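Local coordinates for protein ATP-dependent DNA helicase PIF1 (PDB 7OTJ) that couples ATP hydrolysis to 5'-3' unwinding of DNA, and probably resolves G-quadruplexes and forked RNA-DNA hybrids to maintain the nuclear and mitochondrial genomes, at residues Val112-Asn121 with Phe168-Glu178; Ala141-Pro149 with Ser501-Tyr509. All coordinates share one frame; numbering follows the deposited sequence.

Contact 1 of 2, residues Val112-Asn121 with Phe168-Glu178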
loop_
_atom_site.group_PDB
_atom_site.type_symbol
_atom_site.label_atom_id
_atom_site.label_comp_id
_atom_site.label_asym_id
_atom_site.label_seq_id
_atom_site.Cartn_x
_atom_site.Cartn_y
_atom_site.Cartn_z
ATOM N N VAL A 112 -6.624 8.907 2.714
ATOM C CA VAL A 112 -7.226 8.885 4.044
ATOM C C VAL A 112 -8.430 9.815 4.062
ATOM O O VAL A 112 -8.314 11.002 3.738
ATOM C CB VAL A 112 -6.211 9.284 5.124
ATOM C CG1 VAL A 112 -6.884 9.256 6.487
ATOM C CG2 VAL A 112 -5.011 8.356 5.091
ATOM N N ASP A 113 -9.586 9.280 4.453
ATOM C CA ASP A 113 -10.808 10.073 4.493
ATOM C C ASP A 113 -10.789 11.025 5.687
ATOM O O ASP A 113 -10.375 10.661 6.792
ATOM C CB ASP A 113 -12.029 9.152 4.567
ATOM C CG ASP A 113 -13.344 9.919 4.648
ATOM O OD1 ASP A 113 -13.382 11.083 4.199
ATOM O OD2 ASP A 113 -14.341 9.366 5.167
ATOM N N GLY A 114 -11.251 12.255 5.454
ATOM C CA GLY A 114 -11.299 13.242 6.518
ATOM C C GLY A 114 -12.255 12.877 7.633
ATOM O O GLY A 114 -12.055 13.277 8.782
ATOM N N HIS A 115 -13.310 12.128 7.317
ATOM C CA HIS A 115 -14.197 11.663 8.376
ATOM C C HIS A 115 -13.507 10.608 9.225
ATOM O O HIS A 115 -13.678 10.577 10.450
ATOM C CB HIS A 115 -15.496 11.115 7.791
ATOM C CG HIS A 115 -16.283 12.130 7.027
ATOM N ND1 HIS A 115 -16.793 13.270 7.612
ATOM C CD2 HIS A 115 -16.647 12.179 5.724
ATOM C CE1 HIS A 115 -17.440 13.976 6.701
ATOM N NE2 HIS A 115 -17.366 13.336 5.547
ATOM N N LEU A 116 -12.699 9.748 8.598
ATOM C CA LEU A 116 -11.913 8.805 9.381
ATOM C C LEU A 116 -10.937 9.545 10.283
ATOM O O LEU A 116 -10.766 9.189 11.455
ATOM C CB LEU A 116 -11.158 7.854 8.455
ATOM C CG LEU A 116 -10.434 6.706 9.152
ATOM C CD1 LEU A 116 -11.428 5.651 9.611
ATOM C CD2 LEU A 116 -9.383 6.106 8.235
ATOM N N LEU A 117 -10.310 10.599 9.757
ATOM C CA LEU A 117 -9.324 11.342 10.527
ATOM C C LEU A 117 -9.960 12.040 11.725
ATOM O O LEU A 117 -9.329 12.161 12.781
ATOM C CB LEU A 117 -8.614 12.343 9.619
ATOM C CG LEU A 117 -7.307 12.883 10.189
ATOM C CD1 LEU A 117 -6.259 11.770 10.273
ATOM C CD2 LEU A 117 -6.808 14.072 9.376
ATOM N N ASN A 118 -11.201 12.519 11.572
ATOM C CA ASN A 118 -11.910 13.150 12.684
ATOM C C ASN A 118 -12.239 12.145 13.783
ATOM O O ASN A 118 -12.172 12.476 14.974
ATOM C CB ASN A 118 -13.188 13.824 12.179
ATOM C CG ASN A 118 -12.921 15.165 11.511
ATOM O OD1 ASN A 118 -11.904 15.804 11.767
ATOM N ND2 ASN A 118 -13.847 15.604 10.661
ATOM N N LYS A 119 -12.591 10.913 13.404
ATOM C CA LYS A 119 -12.792 9.862 14.396
ATOM C C LYS A 119 -11.488 9.538 15.111
ATOM O O LYS A 119 -11.446 9.442 16.341
ATOM C CB LYS A 119 -13.363 8.606 13.737
ATOM C CG LYS A 119 -14.744 8.778 13.125
ATOM C CD LYS A 119 -15.250 7.474 12.524
ATOM C CE LYS A 119 -16.731 7.552 12.213
ATOM N NZ LYS A 119 -17.243 6.262 11.680
ATOM N N LEU A 120 -10.404 9.371 14.349
ATOM C CA LEU A 120 -9.108 9.115 14.967
ATOM C C LEU A 120 -8.741 10.224 15.941
ATOM O O LEU A 120 -8.188 9.956 17.013
ATOM C CB LEU A 120 -8.033 8.971 13.891
ATOM C CG LEU A 120 -8.132 7.700 13.042
ATOM C CD1 LEU A 120 -7.242 7.786 11.809
ATOM C CD2 LEU A 120 -7.778 6.486 13.885
ATOM N N ASN A 121 -9.048 11.474 15.586
ATOM C CA ASN A 121 -8.761 12.597 16.472
ATOM C C ASN A 121 -9.514 12.466 17.792
ATOM O O ASN A 121 -8.916 12.546 18.872
ATOM C CB ASN A 121 -9.113 13.908 15.773
ATOM C CG ASN A 121 -8.578 15.120 16.511
ATOM O OD1 ASN A 121 -7.670 15.006 17.337
ATOM N ND2 ASN A 121 -9.133 16.290 16.213
ATOM N N PHE A 168 -14.501 13.454 1.014
ATOM C CA PHE A 168 -14.099 14.364 2.082
ATOM C C PHE A 168 -12.591 14.221 2.274
ATOM O O PHE A 168 -12.128 13.276 2.919
ATOM C CB PHE A 168 -14.872 14.060 3.362
ATOM C CG PHE A 168 -14.790 15.142 4.388
ATOM C CD1 PHE A 168 -15.242 16.421 4.102
ATOM C CD2 PHE A 168 -14.275 14.883 5.647
ATOM C CE1 PHE A 168 -15.170 17.425 5.052
ATOM C CE2 PHE A 168 -14.204 15.881 6.600
ATOM C CZ PHE A 168 -14.651 17.150 6.303
ATOM N N PHE A 169 -11.823 15.127 1.670
ATOM C CA PHE A 169 -10.372 15.018 1.735
ATOM C C PHE A 169 -9.865 15.249 3.160
ATOM O O PHE A 169 -10.532 15.861 4.001
ATOM C CB PHE A 169 -9.713 16.012 0.774
ATOM C CG PHE A 169 -9.870 15.653 -0.676
ATOM C CD1 PHE A 169 -10.913 16.175 -1.422
ATOM C CD2 PHE A 169 -8.973 14.794 -1.295
ATOM C CE1 PHE A 169 -11.063 15.847 -2.763
ATOM C CE2 PHE A 169 -9.121 14.463 -2.639
ATOM C CZ PHE A 169 -10.165 14.990 -3.369
ATOM N N ALA A 170 -8.639 14.782 3.409
ATOM C CA ALA A 170 -8.083 14.874 4.754
ATOM C C ALA A 170 -7.883 16.324 5.172
ATOM O O ALA A 170 -8.114 16.672 6.336
ATOM C CB ALA A 170 -6.761 14.112 4.831
ATOM N N PHE A 171 -7.468 17.184 4.235
ATOM C CA PHE A 171 -7.200 18.584 4.541
ATOM C C PHE A 171 -8.455 19.391 4.842
ATOM O O PHE A 171 -8.339 20.568 5.198
ATOM C CB PHE A 171 -6.422 19.249 3.401
ATOM C CG PHE A 171 -7.082 19.143 2.045
ATOM C CD1 PHE A 171 -8.116 19.995 1.686
ATOM C CD2 PHE A 171 -6.630 18.220 1.114
ATOM C CE1 PHE A 171 -8.706 19.906 0.428
ATOM C CE2 PHE A 171 -7.208 18.132 -0.139
ATOM C CZ PHE A 171 -8.246 18.974 -0.484
ATOM N N GLU A 172 -9.641 18.803 4.692
ATOM C CA GLU A 172 -10.881 19.485 5.031
ATOM C C GLU A 172 -11.336 19.198 6.452
ATOM O O GLU A 172 -12.171 19.938 6.982
ATOM C CB GLU A 172 -12.003 19.077 4.072
ATOM C CG GLU A 172 -11.639 19.087 2.597
ATOM C CD GLU A 172 -12.794 18.624 1.727
ATOM O OE1 GLU A 172 -13.815 19.338 1.668
ATOM O OE2 GLU A 172 -12.691 17.535 1.124
ATOM N N SER A 173 -10.858 18.107 7.046
ATOM C CA SER A 173 -11.325 17.709 8.364
ATOM C C SER A 173 -10.965 18.753 9.415
ATOM O O SER A 173 -9.938 19.434 9.331
ATOM C CB SER A 173 -10.740 16.351 8.753
ATOM O OG SER A 173 -9.346 16.425 8.985
ATOM N N SER A 174 -11.821 18.858 10.431
ATOM C CA SER A 174 -11.474 19.680 11.581
ATOM C C SER A 174 -10.213 19.158 12.255
ATOM O O SER A 174 -9.396 19.950 12.737
ATOM C CB SER A 174 -12.638 19.715 12.570
ATOM O OG SER A 174 -12.325 20.521 13.688
ATOM N N ALA A 175 -10.007 17.836 12.239
ATOM C CA ALA A 175 -8.799 17.260 12.820
ATOM C C ALA A 175 -7.555 17.820 12.148
ATOM O O ALA A 175 -6.612 18.253 12.820
ATOM C CB ALA A 175 -8.834 15.738 12.700
ATOM N N TRP A 176 -7.544 17.824 10.813
ATOM C CA TRP A 176 -6.399 18.340 10.073
ATOM C C TRP A 176 -6.100 19.785 10.453
ATOM O O TRP A 176 -4.947 20.143 10.721
ATOM C CB TRP A 176 -6.676 18.231 8.575
ATOM C CG TRP A 176 -5.564 18.669 7.691
ATOM C CD1 TRP A 176 -5.262 19.947 7.319
ATOM C CD2 TRP A 176 -4.614 17.823 7.033
ATOM N NE1 TRP A 176 -4.167 19.950 6.479
ATOM C CE2 TRP A 176 -3.755 18.656 6.288
ATOM C CE3 TRP A 176 -4.404 16.440 7.005
ATOM C CZ2 TRP A 176 -2.708 18.151 5.531
ATOM C CZ3 TRP A 176 -3.362 15.942 6.248
ATOM C CH2 TRP A 176 -2.528 16.794 5.524
ATOM N N LYS A 177 -7.133 20.628 10.494
ATOM C CA LYS A 177 -6.907 22.060 10.648
ATOM C C LYS A 177 -6.379 22.417 12.032
ATOM O O LYS A 177 -5.623 23.383 12.173
ATOM C CB LYS A 177 -8.197 22.823 10.347
ATOM C CG LYS A 177 -8.748 22.530 8.969
ATOM C CD LYS A 177 -10.001 23.334 8.672
ATOM C CE LYS A 177 -10.561 22.986 7.297
ATOM N NZ LYS A 177 -11.826 23.712 7.006
ATOM N N GLU A 178 -6.758 21.664 13.061
ATOM C CA GLU A 178 -6.286 21.965 14.403
ATOM C C GLU A 178 -4.972 21.267 14.744
ATOM O O GLU A 178 -4.305 21.679 15.697
ATOM C CB GLU A 178 -7.358 21.603 15.440
ATOM C CG GLU A 178 -7.439 20.134 15.758
ATOM C CD GLU A 178 -8.368 19.845 16.911
ATOM O OE1 GLU A 178 -8.980 20.797 17.444
ATOM O OE2 GLU A 178 -8.486 18.662 17.290
HETATM O O HOH W 1 -7.618 13.143 1.848
#

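Contact 2 of 2, residues Ala141-Pro149 with Ser501-Tyr509. With ALF (tetrafluoroaluminate ion), chain F.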
loop_
_atom_site.group_PDB
_atom_site.type_symbol
_atom_site.label_atom_id
_atom_site.label_comp_id
_atom_site.label_asym_id
_atom_site.label_seq_id
_atom_site.Cartn_x
_atom_site.Cartn_y
_atom_site.Cartn_z
ATOM N N ALA A 141 1.908 13.825 8.607
ATOM C CA ALA A 141 1.229 13.408 7.391
ATOM C C ALA A 141 2.144 13.579 6.188
ATOM O O ALA A 141 2.854 14.581 6.066
ATOM C CB ALA A 141 -0.054 14.212 7.185
ATOM N N CYS A 142 2.092 12.613 5.279
ATOM C CA CYS A 142 2.998 12.585 4.141
ATOM C C CYS A 142 2.248 12.063 2.926
ATOM O O CYS A 142 1.636 10.993 2.990
ATOM C CB CYS A 142 4.217 11.710 4.446
ATOM S SG CYS A 142 5.316 11.428 3.055
ATOM N N GLY A 143 2.287 12.808 1.827
ATOM C CA GLY A 143 1.643 12.340 0.615
ATOM C C GLY A 143 1.444 13.473 -0.378
ATOM O O GLY A 143 2.107 14.507 -0.308
ATOM N N ASP A 144 0.505 13.246 -1.296
ATOM C CA ASP A 144 0.300 14.130 -2.439
ATOM C C ASP A 144 -1.179 14.071 -2.788
ATOM O O ASP A 144 -1.664 13.023 -3.224
ATOM C CB ASP A 144 1.176 13.700 -3.618
ATOM C CG ASP A 144 1.013 14.600 -4.842
ATOM O OD1 ASP A 144 0.416 15.695 -4.719
ATOM O OD2 ASP A 144 1.483 14.204 -5.937
ATOM N N PHE A 145 -1.903 15.170 -2.564
ATOM C CA PHE A 145 -3.340 15.142 -2.808
ATOM C C PHE A 145 -3.703 15.182 -4.294
ATOM O O PHE A 145 -4.878 14.984 -4.625
ATOM C CB PHE A 145 -4.034 16.283 -2.054
ATOM C CG PHE A 145 -4.093 16.074 -0.559
ATOM C CD1 PHE A 145 -4.954 15.136 -0.005
ATOM C CD2 PHE A 145 -3.289 16.817 0.295
ATOM C CE1 PHE A 145 -5.010 14.942 1.369
ATOM C CE2 PHE A 145 -3.342 16.626 1.667
ATOM C CZ PHE A 145 -4.200 15.689 2.206
ATOM N N TYR A 146 -2.741 15.418 -5.196
ATOM C CA TYR A 146 -2.999 15.229 -6.623
ATOM C C TYR A 146 -3.036 13.757 -7.006
ATOM O O TYR A 146 -3.372 13.433 -8.151
ATOM C CB TYR A 146 -1.946 15.954 -7.476
ATOM C CG TYR A 146 -2.224 17.429 -7.674
ATOM C CD1 TYR A 146 -3.463 17.863 -8.116
ATOM C CD2 TYR A 146 -1.253 18.385 -7.401
ATOM C CE1 TYR A 146 -3.730 19.209 -8.294
ATOM C CE2 TYR A 146 -1.511 19.734 -7.572
ATOM C CZ TYR A 146 -2.753 20.139 -8.018
ATOM O OH TYR A 146 -3.029 21.477 -8.193
ATOM N N GLN A 147 -2.698 12.873 -6.077
ATOM C CA GLN A 147 -2.758 11.433 -6.262
ATOM C C GLN A 147 -4.138 10.948 -5.808
ATOM O O GLN A 147 -5.071 11.742 -5.662
ATOM C CB GLN A 147 -1.569 10.777 -5.561
ATOM C CG GLN A 147 -0.222 11.260 -6.143
ATOM C CD GLN A 147 0.970 10.402 -5.749
ATOM O OE1 GLN A 147 0.823 9.231 -5.408
ATOM N NE2 GLN A 147 2.161 10.986 -5.803
ATOM N N LEU A 148 -4.318 9.639 -5.694
ATOM C CA LEU A 148 -5.662 9.083 -5.577
ATOM C C LEU A 148 -6.401 9.635 -4.356
ATOM O O LEU A 148 -5.817 9.720 -3.269
ATOM C CB LEU A 148 -5.587 7.558 -5.529
ATOM C CG LEU A 148 -5.319 6.988 -6.930
ATOM C CD1 LEU A 148 -4.834 5.545 -6.905
ATOM C CD2 LEU A 148 -6.575 7.118 -7.782
ATOM N N PRO A 149 -7.663 10.036 -4.502
ATOM C CA PRO A 149 -8.444 10.524 -3.361
ATOM C C PRO A 149 -8.924 9.366 -2.506
ATOM O O PRO A 149 -8.721 8.200 -2.872
ATOM C CB PRO A 149 -9.620 11.240 -4.040
ATOM C CG PRO A 149 -9.830 10.454 -5.287
ATOM C CD PRO A 149 -8.439 10.090 -5.751
ATOM N N SER A 501 -8.346 16.060 -12.087
ATOM C CA SER A 501 -8.062 16.352 -10.689
ATOM C C SER A 501 -9.288 16.959 -10.027
ATOM O O SER A 501 -10.103 17.615 -10.679
ATOM C CB SER A 501 -6.882 17.313 -10.534
ATOM O OG SER A 501 -5.652 16.636 -10.706
ATOM N N HIS A 502 -9.395 16.766 -8.715
ATOM C CA HIS A 502 -10.547 17.262 -7.979
ATOM C C HIS A 502 -10.430 18.763 -7.750
ATOM O O HIS A 502 -9.340 19.287 -7.501
ATOM C CB HIS A 502 -10.697 16.533 -6.644
ATOM C CG HIS A 502 -12.069 16.647 -6.047
ATOM N ND1 HIS A 502 -12.606 17.850 -5.638
ATOM C CD2 HIS A 502 -13.016 15.711 -5.800
ATOM C CE1 HIS A 502 -13.822 17.650 -5.164
ATOM N NE2 HIS A 502 -14.096 16.360 -5.250
ATOM N N ARG A 503 -11.568 19.454 -7.859
ATOM C CA ARG A 503 -11.595 20.902 -7.678
ATOM C C ARG A 503 -10.999 21.308 -6.334
ATOM O O ARG A 503 -10.275 22.308 -6.244
ATOM C CB ARG A 503 -13.029 21.420 -7.792
ATOM C CG ARG A 503 -13.925 20.655 -8.755
ATOM C CD ARG A 503 -13.885 21.243 -10.155
ATOM N NE ARG A 503 -15.061 20.864 -10.933
ATOM C CZ ARG A 503 -15.276 21.222 -12.191
ATOM N NH1 ARG A 503 -14.409 21.969 -12.855
ATOM N NH2 ARG A 503 -16.389 20.820 -12.800
ATOM N N LYS A 504 -11.301 20.552 -5.274
ATOM C CA LYS A 504 -10.837 20.930 -3.943
ATOM C C LYS A 504 -9.342 20.703 -3.759
ATOM O O LYS A 504 -8.722 21.385 -2.934
ATOM C CB LYS A 504 -11.623 20.163 -2.876
ATOM C CG LYS A 504 -13.014 20.730 -2.632
ATOM C CD LYS A 504 -13.733 20.013 -1.507
ATOM C CE LYS A 504 -15.005 20.756 -1.113
ATOM N NZ LYS A 504 -14.760 22.181 -0.721
ATOM N N VAL A 505 -8.748 19.778 -4.518
ATOM C CA VAL A 505 -7.307 19.569 -4.433
ATOM C C VAL A 505 -6.564 20.749 -5.047
ATOM O O VAL A 505 -5.568 21.229 -4.492
ATOM C CB VAL A 505 -6.916 18.247 -5.120
ATOM C CG1 VAL A 505 -5.404 18.095 -5.157
ATOM C CG2 VAL A 505 -7.560 17.060 -4.428
ATOM N N ILE A 506 -7.032 21.229 -6.202
ATOM C CA ILE A 506 -6.360 22.330 -6.888
ATOM C C ILE A 506 -6.397 23.599 -6.044
ATOM O O ILE A 506 -5.394 24.316 -5.936
ATOM C CB ILE A 506 -6.970 22.547 -8.285
ATOM C CG1 ILE A 506 -7.006 21.228 -9.060
ATOM C CG2 ILE A 506 -6.154 23.561 -9.060
ATOM C CD1 ILE A 506 -7.525 21.362 -10.481
ATOM N N GLU A 507 -7.559 23.919 -5.461
ATOM C CA GLU A 507 -7.657 25.098 -4.598
ATOM C C GLU A 507 -6.807 24.954 -3.340
ATOM O O GLU A 507 -6.299 25.956 -2.822
ATOM C CB GLU A 507 -9.117 25.383 -4.235
ATOM C CG GLU A 507 -9.760 24.364 -3.311
ATOM C CD GLU A 507 -11.200 24.708 -2.981
ATOM O OE1 GLU A 507 -11.745 25.641 -3.607
ATOM O OE2 GLU A 507 -11.785 24.045 -2.098
ATOM N N PHE A 508 -6.660 23.730 -2.827
ATOM C CA PHE A 508 -5.771 23.488 -1.694
ATOM C C PHE A 508 -4.351 23.944 -2.006
ATOM O O PHE A 508 -3.772 24.745 -1.264
ATOM C CB PHE A 508 -5.797 22.004 -1.316
ATOM C CG PHE A 508 -4.776 21.612 -0.277
ATOM C CD1 PHE A 508 -5.025 21.809 1.074
ATOM C CD2 PHE A 508 -3.574 21.020 -0.649
ATOM C CE1 PHE A 508 -4.091 21.440 2.028
ATOM C CE2 PHE A 508 -2.634 20.653 0.307
ATOM C CZ PHE A 508 -2.899 20.864 1.649
ATOM N N TYR A 509 -3.776 23.455 -3.112
ATOM C CA TYR A 509 -2.382 23.774 -3.403
ATOM C C TYR A 509 -2.193 25.214 -3.857
ATOM O O TYR A 509 -1.098 25.760 -3.684
ATOM C CB TYR A 509 -1.817 22.820 -4.461
ATOM C CG TYR A 509 -1.443 21.459 -3.914
ATOM C CD1 TYR A 509 -0.391 21.316 -3.018
ATOM C CD2 TYR A 509 -2.144 20.317 -4.287
ATOM C CE1 TYR A 509 -0.050 20.075 -2.504
ATOM C CE2 TYR A 509 -1.808 19.072 -3.777
ATOM C CZ TYR A 509 -0.759 18.959 -2.884
ATOM O OH TYR A 509 -0.415 17.728 -2.367
HETATM AL AL ALF F . 4.941 8.488 -4.486
HETATM F F1 ALF F . 4.610 8.087 -2.782
HETATM F F2 ALF F . 5.283 8.877 -6.196
HETATM F F3 ALF F . 4.519 10.184 -4.119
HETATM F F4 ALF F . 5.443 6.813 -4.849
HETATM O O HOH W 2 2.584 7.944 -4.625
#

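Contact 1 of 2, residues Val112-Asn121 with Phe168-Glu178
His-115 lays its imidazole over one face of the Phe-168 ring in an offset stack, the centroids of the two rings 4.0 Å apart and their planes 16° from parallel. The histidine CG stands anti to its own carbonyl carbon (chi1 -61°), which carries the ring from the flank of helix 114-121 across to the phenylalanine; the two side chains cross at roughly a right angle even though their rings lie flat together. Beside the stack, Gly-114 N donates to Phe-168 O (2.9 Å) in a nearly straight bond, and the bare glycine CA lies against Ala-170. Asp-113 caps helix 114-121 through a weak bond from His-115 N.

Further along, the Asn-118 amide lies at the start of helix 174-178, where OD1 takes the N-H of Ala-175 (2.8 Å) nearly in line with the side-chain C=O. Ser-173, the N-cap of that helix, accepts from Trp-176 N at its OG (2.9 Å) and donates its own hydroxyl hydrogen bond to Ala-170 O. Leu-117 adds apolar contacts: CG rests on Ala-175 CB (4.1 Å), while CD2 meets the indole edge at Trp-176 CE3 (4.1 Å). Asn-121 and Glu-178 approach from opposite directions; ND2 donates to Glu-178 OE2 (2.7 Å) on the anti side but tilted out of the carboxylate plane, with amide and carboxylate planes 86° apart. OE2 also pairs with Lys-125, and Asn-121 OD1 accepts from Phe-134 N, so both ends of this amide are held.

The chemistry implies that two amides of the first turn of helix 174-178, Ala-175 N and Trp-176 N, are taken up, one by Asn-118 of the neighbouring helix and one by the Ser-173 cap, which ties the two helices together through polar bonds as well as leucine packing.

Contact 2 of 2, residues Ala141-Pro149 with Ser501-Tyr509
Tyr-509 OH accepts the backbone N-H of Phe-145 (3.0 Å), which lies at the edge of the phenol in its ring plane, and is also hydrogen-bonded to Thr-24 OG1; Asp-144 OD1 stands 3.2 Å from the same Tyr-509 oxygen. Helix 503-511 is thus tied to the loop that follows strand 138-143.

Phe-145 and Tyr-146 both pack on the helix, sharing Val-505 and Tyr-509. Phe-145 turns the edge of its ring to the face of Phe-508, centroids 5.4 Å apart and planes at 71°, and packs CB against Val-505. Tyr-146, with CG anti to the carbonyl carbon (chi1 -82°), runs past Tyr-509 in the opposite direction. Their rings are near parallel (21°) but slipped so far that they barely overlap, Tyr-146 CE2 lying 3.4 Å from Tyr-509 CD2. On the same side of the Tyr-146 ring, Val-505 CG1 comes obliquely to CD1 (3.5 Å), and Ile-506 CG1 meets the ring edge.

Asp-144 orders the turn itself. Its OD1 receives Tyr-146 N (3.2 Å) from above the carboxylate plane, forming an Asx turn within a type I turn that ends at Gln-147. OD2 offers its anti lone pair to Gln-147 NE2 (3.3 Å) and also pairs with Arg-206. The same NE2 donates to fluorine F3 of the tetrafluoroaluminate (3.0 Å), making Asp-144 a second-shell support for a first-shell glutamine.

The aspartate and glutamine in a Gly-Asp-Phe-Tyr-Gln sequence correspond to motif III of superfamily 1 helicases, placed here at the phosphate mimic in the ATPase site.

How the contacts relate
The centres of the two contacts lie about 14 Å apart, and their segments alternate along the chain: 112-121, 141-149, 168-178, then 501-509 from near the C-terminus. Helix 114-128, strand 138-143 and helix 174-179 belong to the P-loop domain, whose six-stranded parallel sheet includes strand 138-143; helix 503-511 comes back to that domain more than 320 residues after helix 174-179. The contacts meet through Phe-171, which stacks on Phe-508 and turns edge-to-face with Phe-145, and through Phe-169, packed against Val-505. Contact 1 therefore joins helices of the P-loop domain, while contact 2 fastens the C-terminal helix beside the nucleotide site, with Phe-169 and Phe-171 packed between them.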